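Local coordinates for protein pyoverdine synthetase F (Pseudomonas aeruginosa PAO1, PDB 6CUL) that adopts a single-chain alpha/beta fold built around a mixed, mostly parallel central sheet and holds the ligand FGD in a pocket, at residues E38-A43 / A263-L268; M167-G172 / N258-A263; G57-D62 / D133-L138. All coordinates share one frame; numbering follows the deposited sequence.

Contact 1 of 3, residues E38-A43 / A263-L268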
loop_
_atom_site.group_PDB
_atom_site.type_symbol
_atom_site.label_atom_id
_atom_site.label_comp_id
_atom_site.label_asym_id
_atom_site.label_seq_id
_atom_site.Cartn_x
_atom_site.Cartn_y
_atom_site.Cartn_z
ATOM N N GLU A 38 8.920 1.229 -5.417
ATOM C CA GLU A 38 9.932 1.008 -6.429
ATOM C C GLU A 38 9.338 1.087 -7.821
ATOM O O GLU A 38 9.951 1.610 -8.674
ATOM C CB GLU A 38 10.674 -0.291 -6.251
ATOM C CG GLU A 38 11.899 -0.343 -7.099
ATOM C CD GLU A 38 12.831 -1.421 -6.727
ATOM O OE1 GLU A 38 12.466 -2.246 -5.964
ATOM O OE2 GLU A 38 13.943 -1.449 -7.186
ATOM N N SER A 39 8.159 0.553 -8.000
ATOM C CA SER A 39 7.546 0.664 -9.246
ATOM C C SER A 39 7.241 2.115 -9.594
ATOM O O SER A 39 7.406 2.446 -10.691
ATOM C CB SER A 39 6.317 -0.217 -9.371
ATOM O OG SER A 39 6.187 -0.557 -10.674
ATOM N N LEU A 40 6.750 2.897 -8.659
ATOM C CA LEU A 40 6.467 4.314 -8.805
ATOM C C LEU A 40 7.702 5.141 -9.057
ATOM O O LEU A 40 7.661 6.040 -9.781
ATOM C CB LEU A 40 5.688 4.831 -7.622
ATOM C CG LEU A 40 5.082 6.180 -7.611
ATOM C CD1 LEU A 40 4.131 6.290 -8.739
ATOM C CD2 LEU A 40 4.359 6.428 -6.330
ATOM N N VAL A 41 8.772 4.804 -8.407
ATOM C CA VAL A 41 10.043 5.451 -8.664
ATOM C C VAL A 41 10.474 5.185 -10.109
ATOM O O VAL A 41 10.795 6.074 -10.782
ATOM C CB VAL A 41 11.098 5.047 -7.639
ATOM C CG1 VAL A 41 12.474 5.442 -8.081
ATOM C CG2 VAL A 41 10.770 5.649 -6.313
ATOM N N GLU A 42 10.397 3.968 -10.567
ATOM C CA GLU A 42 10.672 3.673 -11.932
ATOM C C GLU A 42 9.730 4.396 -12.906
ATOM O O GLU A 42 10.156 4.796 -13.923
ATOM C CB GLU A 42 10.569 2.208 -12.150
ATOM C CG GLU A 42 11.563 1.444 -11.355
ATOM C CD GLU A 42 11.369 -0.027 -11.394
ATOM O OE1 GLU A 42 12.280 -0.690 -11.022
ATOM O OE2 GLU A 42 10.345 -0.469 -11.805
ATOM N N ALA A 43 8.462 4.508 -12.555
ATOM C CA ALA A 43 7.514 5.213 -13.335
ATOM C C ALA A 43 7.834 6.667 -13.416
ATOM O O ALA A 43 7.851 7.195 -14.469
ATOM C CB ALA A 43 6.133 5.052 -12.763
ATOM N N ALA A 263 -2.554 0.194 -12.349
ATOM C CA ALA A 263 -3.581 1.014 -11.854
ATOM C C ALA A 263 -3.033 2.236 -11.165
ATOM O O ALA A 263 -3.557 3.265 -11.346
ATOM C CB ALA A 263 -4.513 0.235 -10.949
ATOM N N LEU A 264 -2.013 2.109 -10.359
ATOM C CA LEU A 264 -1.507 3.248 -9.725
ATOM C C LEU A 264 -0.967 4.258 -10.720
ATOM O O LEU A 264 -1.195 5.381 -10.541
ATOM C CB LEU A 264 -0.472 2.874 -8.692
ATOM C CG LEU A 264 0.484 3.917 -8.182
ATOM C CD1 LEU A 264 -0.162 4.948 -7.324
ATOM C CD2 LEU A 264 1.654 3.233 -7.567
ATOM N N HIS A 265 -0.207 3.854 -11.706
ATOM C CA HIS A 265 0.266 4.797 -12.692
ATOM C C HIS A 265 -0.814 5.396 -13.610
ATOM O O HIS A 265 -0.902 6.552 -13.739
ATOM C CB HIS A 265 1.374 4.203 -13.509
ATOM C CG HIS A 265 2.388 3.438 -12.706
ATOM N ND1 HIS A 265 3.258 2.547 -13.271
ATOM C CD2 HIS A 265 2.584 3.356 -11.378
ATOM C CE1 HIS A 265 3.966 1.980 -12.333
ATOM N NE2 HIS A 265 3.573 2.448 -11.177
ATOM N N GLU A 266 -1.670 4.594 -14.177
ATOM C CA GLU A 266 -2.730 5.124 -14.974
ATOM C C GLU A 266 -3.628 6.009 -14.154
ATOM O O GLU A 266 -3.998 6.994 -14.641
ATOM C CB GLU A 266 -3.569 4.057 -15.618
ATOM C CG GLU A 266 -3.004 3.476 -16.884
ATOM C CD GLU A 266 -3.963 2.571 -17.588
ATOM O OE1 GLU A 266 -4.552 1.681 -16.987
ATOM O OE2 GLU A 266 -4.128 2.778 -18.764
ATOM N N GLY A 267 -3.911 5.638 -12.920
ATOM C CA GLY A 267 -4.692 6.460 -12.066
ATOM C C GLY A 267 -4.030 7.810 -11.799
ATOM O O GLY A 267 -4.696 8.766 -11.824
ATOM N N LEU A 268 -2.744 7.862 -11.514
ATOM C CA LEU A 268 -2.072 9.122 -11.332
ATOM C C LEU A 268 -2.104 9.960 -12.648
ATOM O O LEU A 268 -2.487 11.067 -12.630
ATOM C CB LEU A 268 -0.640 8.939 -10.793
ATOM C CG LEU A 268 -0.365 8.475 -9.350
ATOM C CD1 LEU A 268 1.089 8.165 -9.069
ATOM C CD2 LEU A 268 -0.882 9.362 -8.252
#

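Contact 2 of 3, residues M167-G172 / N258-A263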
loop_
_atom_site.group_PDB
_atom_site.type_symbol
_atom_site.label_atom_id
_atom_site.label_comp_id
_atom_site.label_asym_id
_atom_site.label_seq_id
_atom_site.Cartn_x
_atom_site.Cartn_y
_atom_site.Cartn_z
HETATM N N MSE A 167 -5.261 9.375 -1.725
HETATM C CA MSE A 167 -5.660 8.116 -2.336
HETATM C C MSE A 167 -5.004 6.846 -1.924
HETATM O O MSE A 167 -3.846 6.849 -1.619
HETATM C CB MSE A 167 -5.418 8.249 -3.821
HETATM C CG MSE A 167 -5.719 9.623 -4.424
HETATM SE SE MSE A 167 -7.576 9.920 -4.722
HETATM C CE MSE A 167 -7.707 9.663 -6.619
ATOM N N ASN A 168 -5.726 5.757 -1.982
ATOM C CA ASN A 168 -5.221 4.465 -1.610
ATOM C C ASN A 168 -5.177 3.480 -2.768
ATOM O O ASN A 168 -6.112 3.423 -3.487
ATOM C CB ASN A 168 -6.050 3.854 -0.494
ATOM C CG ASN A 168 -5.590 2.489 -0.105
ATOM O OD1 ASN A 168 -4.521 2.317 0.341
ATOM N ND2 ASN A 168 -6.373 1.545 -0.351
ATOM N N ILE A 169 -4.085 2.756 -2.952
ATOM C CA ILE A 169 -4.005 1.749 -3.986
ATOM C C ILE A 169 -4.319 0.391 -3.336
ATOM O O ILE A 169 -3.616 -0.067 -2.519
ATOM C CB ILE A 169 -2.712 1.803 -4.792
ATOM C CG1 ILE A 169 -2.753 0.745 -5.941
ATOM C CG2 ILE A 169 -1.511 1.755 -3.891
ATOM C CD1 ILE A 169 -3.649 0.994 -7.089
ATOM N N HIS A 170 -5.407 -0.217 -3.729
ATOM C CA HIS A 170 -5.873 -1.383 -3.081
ATOM C C HIS A 170 -5.764 -2.602 -3.979
ATOM O O HIS A 170 -6.068 -2.491 -5.089
ATOM C CB HIS A 170 -7.328 -1.152 -2.593
ATOM C CG HIS A 170 -7.963 -2.361 -1.997
ATOM N ND1 HIS A 170 -8.032 -2.577 -0.662
ATOM C CD2 HIS A 170 -8.418 -3.477 -2.558
ATOM C CE1 HIS A 170 -8.563 -3.740 -0.430
ATOM N NE2 HIS A 170 -8.795 -4.309 -1.567
ATOM N N PRO A 171 -5.348 -3.763 -3.469
ATOM C CA PRO A 171 -5.190 -4.993 -4.208
ATOM C C PRO A 171 -6.431 -5.849 -4.399
ATOM O O PRO A 171 -6.535 -6.919 -3.960
ATOM C CB PRO A 171 -4.163 -5.726 -3.414
ATOM C CG PRO A 171 -4.360 -5.293 -2.098
ATOM C CD PRO A 171 -4.964 -3.968 -2.096
ATOM N N GLY A 172 -7.313 -5.273 -5.169
ATOM C CA GLY A 172 -8.558 -5.803 -5.603
ATOM C C GLY A 172 -9.526 -4.722 -5.978
ATOM O O GLY A 172 -9.443 -3.648 -5.535
ATOM N N ASN A 258 0.558 -7.544 -12.726
ATOM C CA ASN A 258 -0.511 -7.495 -13.739
ATOM C C ASN A 258 -1.522 -6.379 -13.626
ATOM O O ASN A 258 -1.977 -5.901 -14.575
ATOM C CB ASN A 258 -1.267 -8.815 -13.836
ATOM C CG ASN A 258 -0.850 -9.660 -15.013
ATOM O OD1 ASN A 258 0.083 -9.354 -15.694
ATOM N ND2 ASN A 258 -1.565 -10.727 -15.244
ATOM N N SER A 259 -1.899 -6.017 -12.441
ATOM C CA SER A 259 -2.827 -4.983 -12.266
ATOM C C SER A 259 -2.520 -3.800 -11.384
ATOM O O SER A 259 -3.051 -2.818 -11.591
ATOM C CB SER A 259 -4.102 -5.640 -11.783
ATOM O OG SER A 259 -5.159 -4.795 -11.898
ATOM N N LEU A 260 -1.753 -3.977 -10.327
ATOM C CA LEU A 260 -1.450 -2.924 -9.376
ATOM C C LEU A 260 -0.519 -1.811 -9.771
ATOM O O LEU A 260 -0.796 -0.698 -9.523
ATOM C CB LEU A 260 -1.030 -3.526 -8.042
ATOM C CG LEU A 260 -1.022 -2.575 -6.856
ATOM C CD1 LEU A 260 -1.667 -3.209 -5.642
ATOM C CD2 LEU A 260 0.337 -2.027 -6.535
ATOM N N PHE A 261 0.594 -2.130 -10.343
ATOM C CA PHE A 261 1.447 -1.105 -10.754
ATOM C C PHE A 261 0.726 -0.276 -11.848
ATOM O O PHE A 261 0.736 0.899 -11.811
ATOM C CB PHE A 261 2.845 -1.645 -11.107
ATOM C CG PHE A 261 3.546 -2.294 -9.964
ATOM C CD1 PHE A 261 3.219 -1.980 -8.687
ATOM C CD2 PHE A 261 4.488 -3.221 -10.167
ATOM C CE1 PHE A 261 3.827 -2.558 -7.654
ATOM C CE2 PHE A 261 5.102 -3.820 -9.131
ATOM C CZ PHE A 261 4.784 -3.475 -7.866
ATOM N N PRO A 262 0.048 -0.945 -12.769
ATOM C CA PRO A 262 -0.670 -0.202 -13.795
ATOM C C PRO A 262 -1.779 0.672 -13.264
ATOM O O PRO A 262 -1.884 1.784 -13.687
ATOM C CB PRO A 262 -1.210 -1.287 -14.699
ATOM C CG PRO A 262 -0.381 -2.458 -14.422
ATOM C CD PRO A 262 0.001 -2.383 -13.008
ATOM N N ALA A 263 -2.554 0.194 -12.349
ATOM C CA ALA A 263 -3.581 1.014 -11.854
ATOM C C ALA A 263 -3.033 2.236 -11.165
ATOM O O ALA A 263 -3.557 3.265 -11.346
ATOM C CB ALA A 263 -4.513 0.235 -10.949
#

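Contact 3 of 3, residues G57-D62 / D133-L138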
loop_
_atom_site.group_PDB
_atom_site.type_symbol
_atom_site.label_atom_id
_atom_site.label_comp_id
_atom_site.label_asym_id
_atom_site.label_seq_id
_atom_site.Cartn_x
_atom_site.Cartn_y
_atom_site.Cartn_z
ATOM N N GLY A 57 7.622 13.313 -0.221
ATOM C CA GLY A 57 7.981 12.669 1.003
ATOM C C GLY A 57 7.551 11.242 1.052
ATOM O O GLY A 57 6.569 10.901 0.498
ATOM N N VAL A 58 8.296 10.414 1.737
ATOM C CA VAL A 58 7.924 9.012 1.839
ATOM C C VAL A 58 7.743 8.683 3.320
ATOM O O VAL A 58 8.611 8.174 3.954
ATOM C CB VAL A 58 8.966 8.039 1.197
ATOM C CG1 VAL A 58 8.541 6.609 1.380
ATOM C CG2 VAL A 58 9.167 8.306 -0.278
ATOM N N ILE A 59 6.594 9.014 3.824
ATOM C CA ILE A 59 6.206 8.812 5.172
ATOM C C ILE A 59 5.909 7.349 5.558
ATOM O O ILE A 59 5.432 6.602 4.811
ATOM C CB ILE A 59 5.018 9.743 5.461
ATOM C CG1 ILE A 59 5.316 11.166 4.973
ATOM C CG2 ILE A 59 4.672 9.772 6.928
ATOM C CD1 ILE A 59 4.151 12.002 4.625
ATOM N N TYR A 60 6.289 6.963 6.734
ATOM C CA TYR A 60 6.043 5.641 7.215
ATOM C C TYR A 60 5.622 5.802 8.670
ATOM O O TYR A 60 6.118 6.625 9.336
ATOM C CB TYR A 60 7.257 4.753 6.967
ATOM C CG TYR A 60 8.295 4.877 7.943
ATOM C CD1 TYR A 60 9.221 5.873 7.914
ATOM C CD2 TYR A 60 8.335 4.009 8.952
ATOM C CE1 TYR A 60 10.154 5.945 8.904
ATOM C CE2 TYR A 60 9.259 4.063 9.932
ATOM C CZ TYR A 60 10.157 5.014 9.896
ATOM O OH TYR A 60 11.009 4.975 10.903
ATOM N N ASP A 61 4.688 5.042 9.142
ATOM C CA ASP A 61 4.262 5.204 10.479
ATOM C C ASP A 61 4.808 4.323 11.582
ATOM O O ASP A 61 4.428 4.507 12.674
ATOM C CB ASP A 61 2.772 5.037 10.513
ATOM C CG ASP A 61 2.361 3.643 10.613
ATOM O OD1 ASP A 61 2.735 2.847 9.819
ATOM O OD2 ASP A 61 1.634 3.349 11.474
ATOM N N ASP A 62 5.714 3.435 11.300
ATOM C CA ASP A 62 6.148 2.518 12.308
ATOM C C ASP A 62 6.897 3.139 13.454
ATOM O O ASP A 62 7.490 4.147 13.291
ATOM C CB ASP A 62 7.020 1.474 11.676
ATOM C CG ASP A 62 6.503 0.987 10.395
ATOM O OD1 ASP A 62 6.443 1.708 9.437
ATOM O OD2 ASP A 62 6.167 -0.145 10.347
ATOM N N ASP A 133 -0.298 18.069 8.973
ATOM C CA ASP A 133 0.639 19.139 9.222
ATOM C C ASP A 133 1.886 18.982 8.423
ATOM O O ASP A 133 2.307 19.911 7.832
ATOM C CB ASP A 133 1.048 19.190 10.689
ATOM C CG ASP A 133 0.087 19.923 11.570
ATOM O OD1 ASP A 133 -1.068 20.108 11.245
ATOM O OD2 ASP A 133 0.515 20.272 12.650
ATOM N N THR A 134 2.479 17.838 8.423
ATOM C CA THR A 134 3.639 17.717 7.601
ATOM C C THR A 134 3.409 17.499 6.125
ATOM O O THR A 134 4.355 17.533 5.448
ATOM C CB THR A 134 4.631 16.681 8.028
ATOM O OG1 THR A 134 5.862 17.009 7.435
ATOM C CG2 THR A 134 4.266 15.391 7.508
ATOM N N LEU A 135 2.237 17.157 5.635
ATOM C CA LEU A 135 2.081 17.095 4.228
ATOM C C LEU A 135 2.261 18.540 3.823
ATOM O O LEU A 135 3.085 18.853 3.024
ATOM C CB LEU A 135 0.711 16.551 3.895
ATOM C CG LEU A 135 0.625 15.060 4.161
ATOM C CD1 LEU A 135 -0.729 14.482 3.944
ATOM C CD2 LEU A 135 1.603 14.395 3.287
ATOM N N VAL A 136 1.580 19.398 4.573
ATOM C CA VAL A 136 1.579 20.828 4.406
ATOM C C VAL A 136 2.996 21.276 4.541
ATOM O O VAL A 136 3.413 22.054 3.788
ATOM C CB VAL A 136 0.711 21.520 5.414
ATOM C CG1 VAL A 136 0.845 22.995 5.272
ATOM C CG2 VAL A 136 -0.710 21.103 5.250
ATOM N N GLU A 137 3.760 20.708 5.429
ATOM C CA GLU A 137 5.162 21.034 5.436
ATOM C C GLU A 137 5.813 20.639 4.090
ATOM O O GLU A 137 6.885 21.119 3.787
ATOM C CB GLU A 137 5.864 20.383 6.589
ATOM C CG GLU A 137 6.457 21.291 7.642
ATOM C CD GLU A 137 7.178 20.493 8.683
ATOM O OE1 GLU A 137 6.740 20.468 9.823
ATOM O OE2 GLU A 137 8.147 19.827 8.350
ATOM N N LEU A 138 5.224 19.704 3.389
ATOM C CA LEU A 138 5.718 19.371 2.083
ATOM C C LEU A 138 4.995 20.061 0.864
ATOM O O LEU A 138 5.450 19.929 -0.225
ATOM C CB LEU A 138 5.696 17.862 1.933
ATOM C CG LEU A 138 6.244 16.976 3.030
ATOM C CD1 LEU A 138 5.503 15.680 3.005
ATOM C CD2 LEU A 138 7.701 16.743 2.913
#

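Contact 1 of 3, residues E38-A43 / A263-L268
Ser39 O accepts a hydrogen bond from Ala43 N at 3.0 Å, which sets the two residues one turn apart on the side of helix 36-46 that receives His265. Ala43 CB sits over the middle of one face of the imidazole, 3.8 Å from the ring centroid and only 10° off the normal, a CH-pi contact. Ser39 OG comes to the same ring at its edge, in plane, 3.8 Å from His265 CE1; this is packing. With chi1 at -43°, His265 CG swings to the side of the backbone N and the ring is carried across. The two segments cross at -45° with axes 10.6 Å apart, a helix-helix pair on one face of the central sheet of this alpha/beta fold, with Tyr8 of strand 6-9 under Leu40 and Phe221 of strand 216-223 under Leu264 and Leu268. Leu40 supplies the apolar half: its CD1 branch meets Leu268 CD1 at 3.6 Å and, more loosely, Leu264 CD2 at 4.1 Å, its side chain lying at about a right angle to both. Leu49 of helix 49-52 touches Leu40, Ala43, His265 and Leu268 alike.

Contact 2 of 3, residues M167-G172 / N258-A263
The strand part of 167-172 and the helix of 258-263 run nearly antiparallel, their directions 162° apart and their short axes 9.1 Å from each other. Neither backbone is quite regular. The helix has a pi-type turn at 258-260, looser than an alpha-helical one, and a kink at Pro262, whose N makes no bond to the preceding turn; regular bonding is seen again at Ala263 N, which donates to Ser259 O at 3.1 Å. At the other segment the strand gives way to an inverse gamma turn centred on Pro171, closed by a weak bond from Gly172 N to His170 O. The nearest CA atoms are there, with 6.7 Å between Pro171 CA and Leu260 CA.

Ile169 and Leu260 carry most of the packing, and both point from their backbones into the interface. Ile169 CG1, anti to the backbone N (chi1 -176°), reaches toward the helix and lies 3.9 Å from Leu260 CG, close to the fork of the leucine. One bond further out, Ile169 CD1 slides past that leucine to touch Ala263 CB at 4.0 Å, bridging residues about one helical turn apart. Leu260 CD1 points at the strand and meets Pro171 CB at 4.2 Å. His170 points away from the helix: Pro171 CD lies 3.4 Å above one face of its imidazole, displaced from the ring centre, while NE2 is hydrogen-bonded to Arg182 O.

Strand 166-170 lies within the central sheet, between strands 142-145 and 216-223, and helix 248-271 covers one face of it. Leu260 also touches Ala219 of strand 216-223 and Val36 of helix 36-46, whereas Ala263 rests on Val237 of strand 233-241.

Contact 3 of 3, residues G57-D62 / D133-L138
Ile59 and Leu135 meet without a flat group between them; the Tyr60 ring, next along the strand, takes no part and has Asp62 CG at its edge, in the ring plane. The contact is aliphatic and is made by the far end of Ile59. A chi1 of -48° turns its CG1 branch away from the carbonyl, and the extended chain beyond carries CD1 to Leu135 CD2 at 3.7 Å, the two side chains lying at a slant. The same methyl is bordered more loosely by Leu138 CD1 at 4.2 Å and by Thr134 CG2 at 4.5 Å, so three residues of the segment 133-138 face this one methyl from the helix side. This is helix-on-sheet packing in a beta-alpha-beta crossover: helix 118-136 links the parallel strands 103-105 and 142-145, which are not adjacent in the sheet, and passes over strand 55-60 on the way. Leu138 CD1 also lies 4.4 Å from Gly57 CA, where the strand offers bare backbone to the leucine. Leu135 touches Phe162 as well, and Ile59 touches Leu104 on the neighbouring strand.

How the contacts relate
Following the chain from the N terminus, helix 36-46 is the first element to enter one of these contacts, and its partner for contact 1 comes only near the C-terminal end; that contact closes a loop of 219 intervening residues and encloses the other two. Within it, contact 3 closes first, joining strand 55-60 to helix 118-136, and the chain then opens contact 2 at strand 166-170, so these two stand in series. Contacts 1 and 2 share Ala263 and helix 248-271, and they touch where Ser39 packs on Phe261 and where Ile169 packs on Leu264. Contact 3 stands apart, its centre about 19 Å from that of contact 1, and packs its helix against the opposite face of the sheet that contact 2 also reaches.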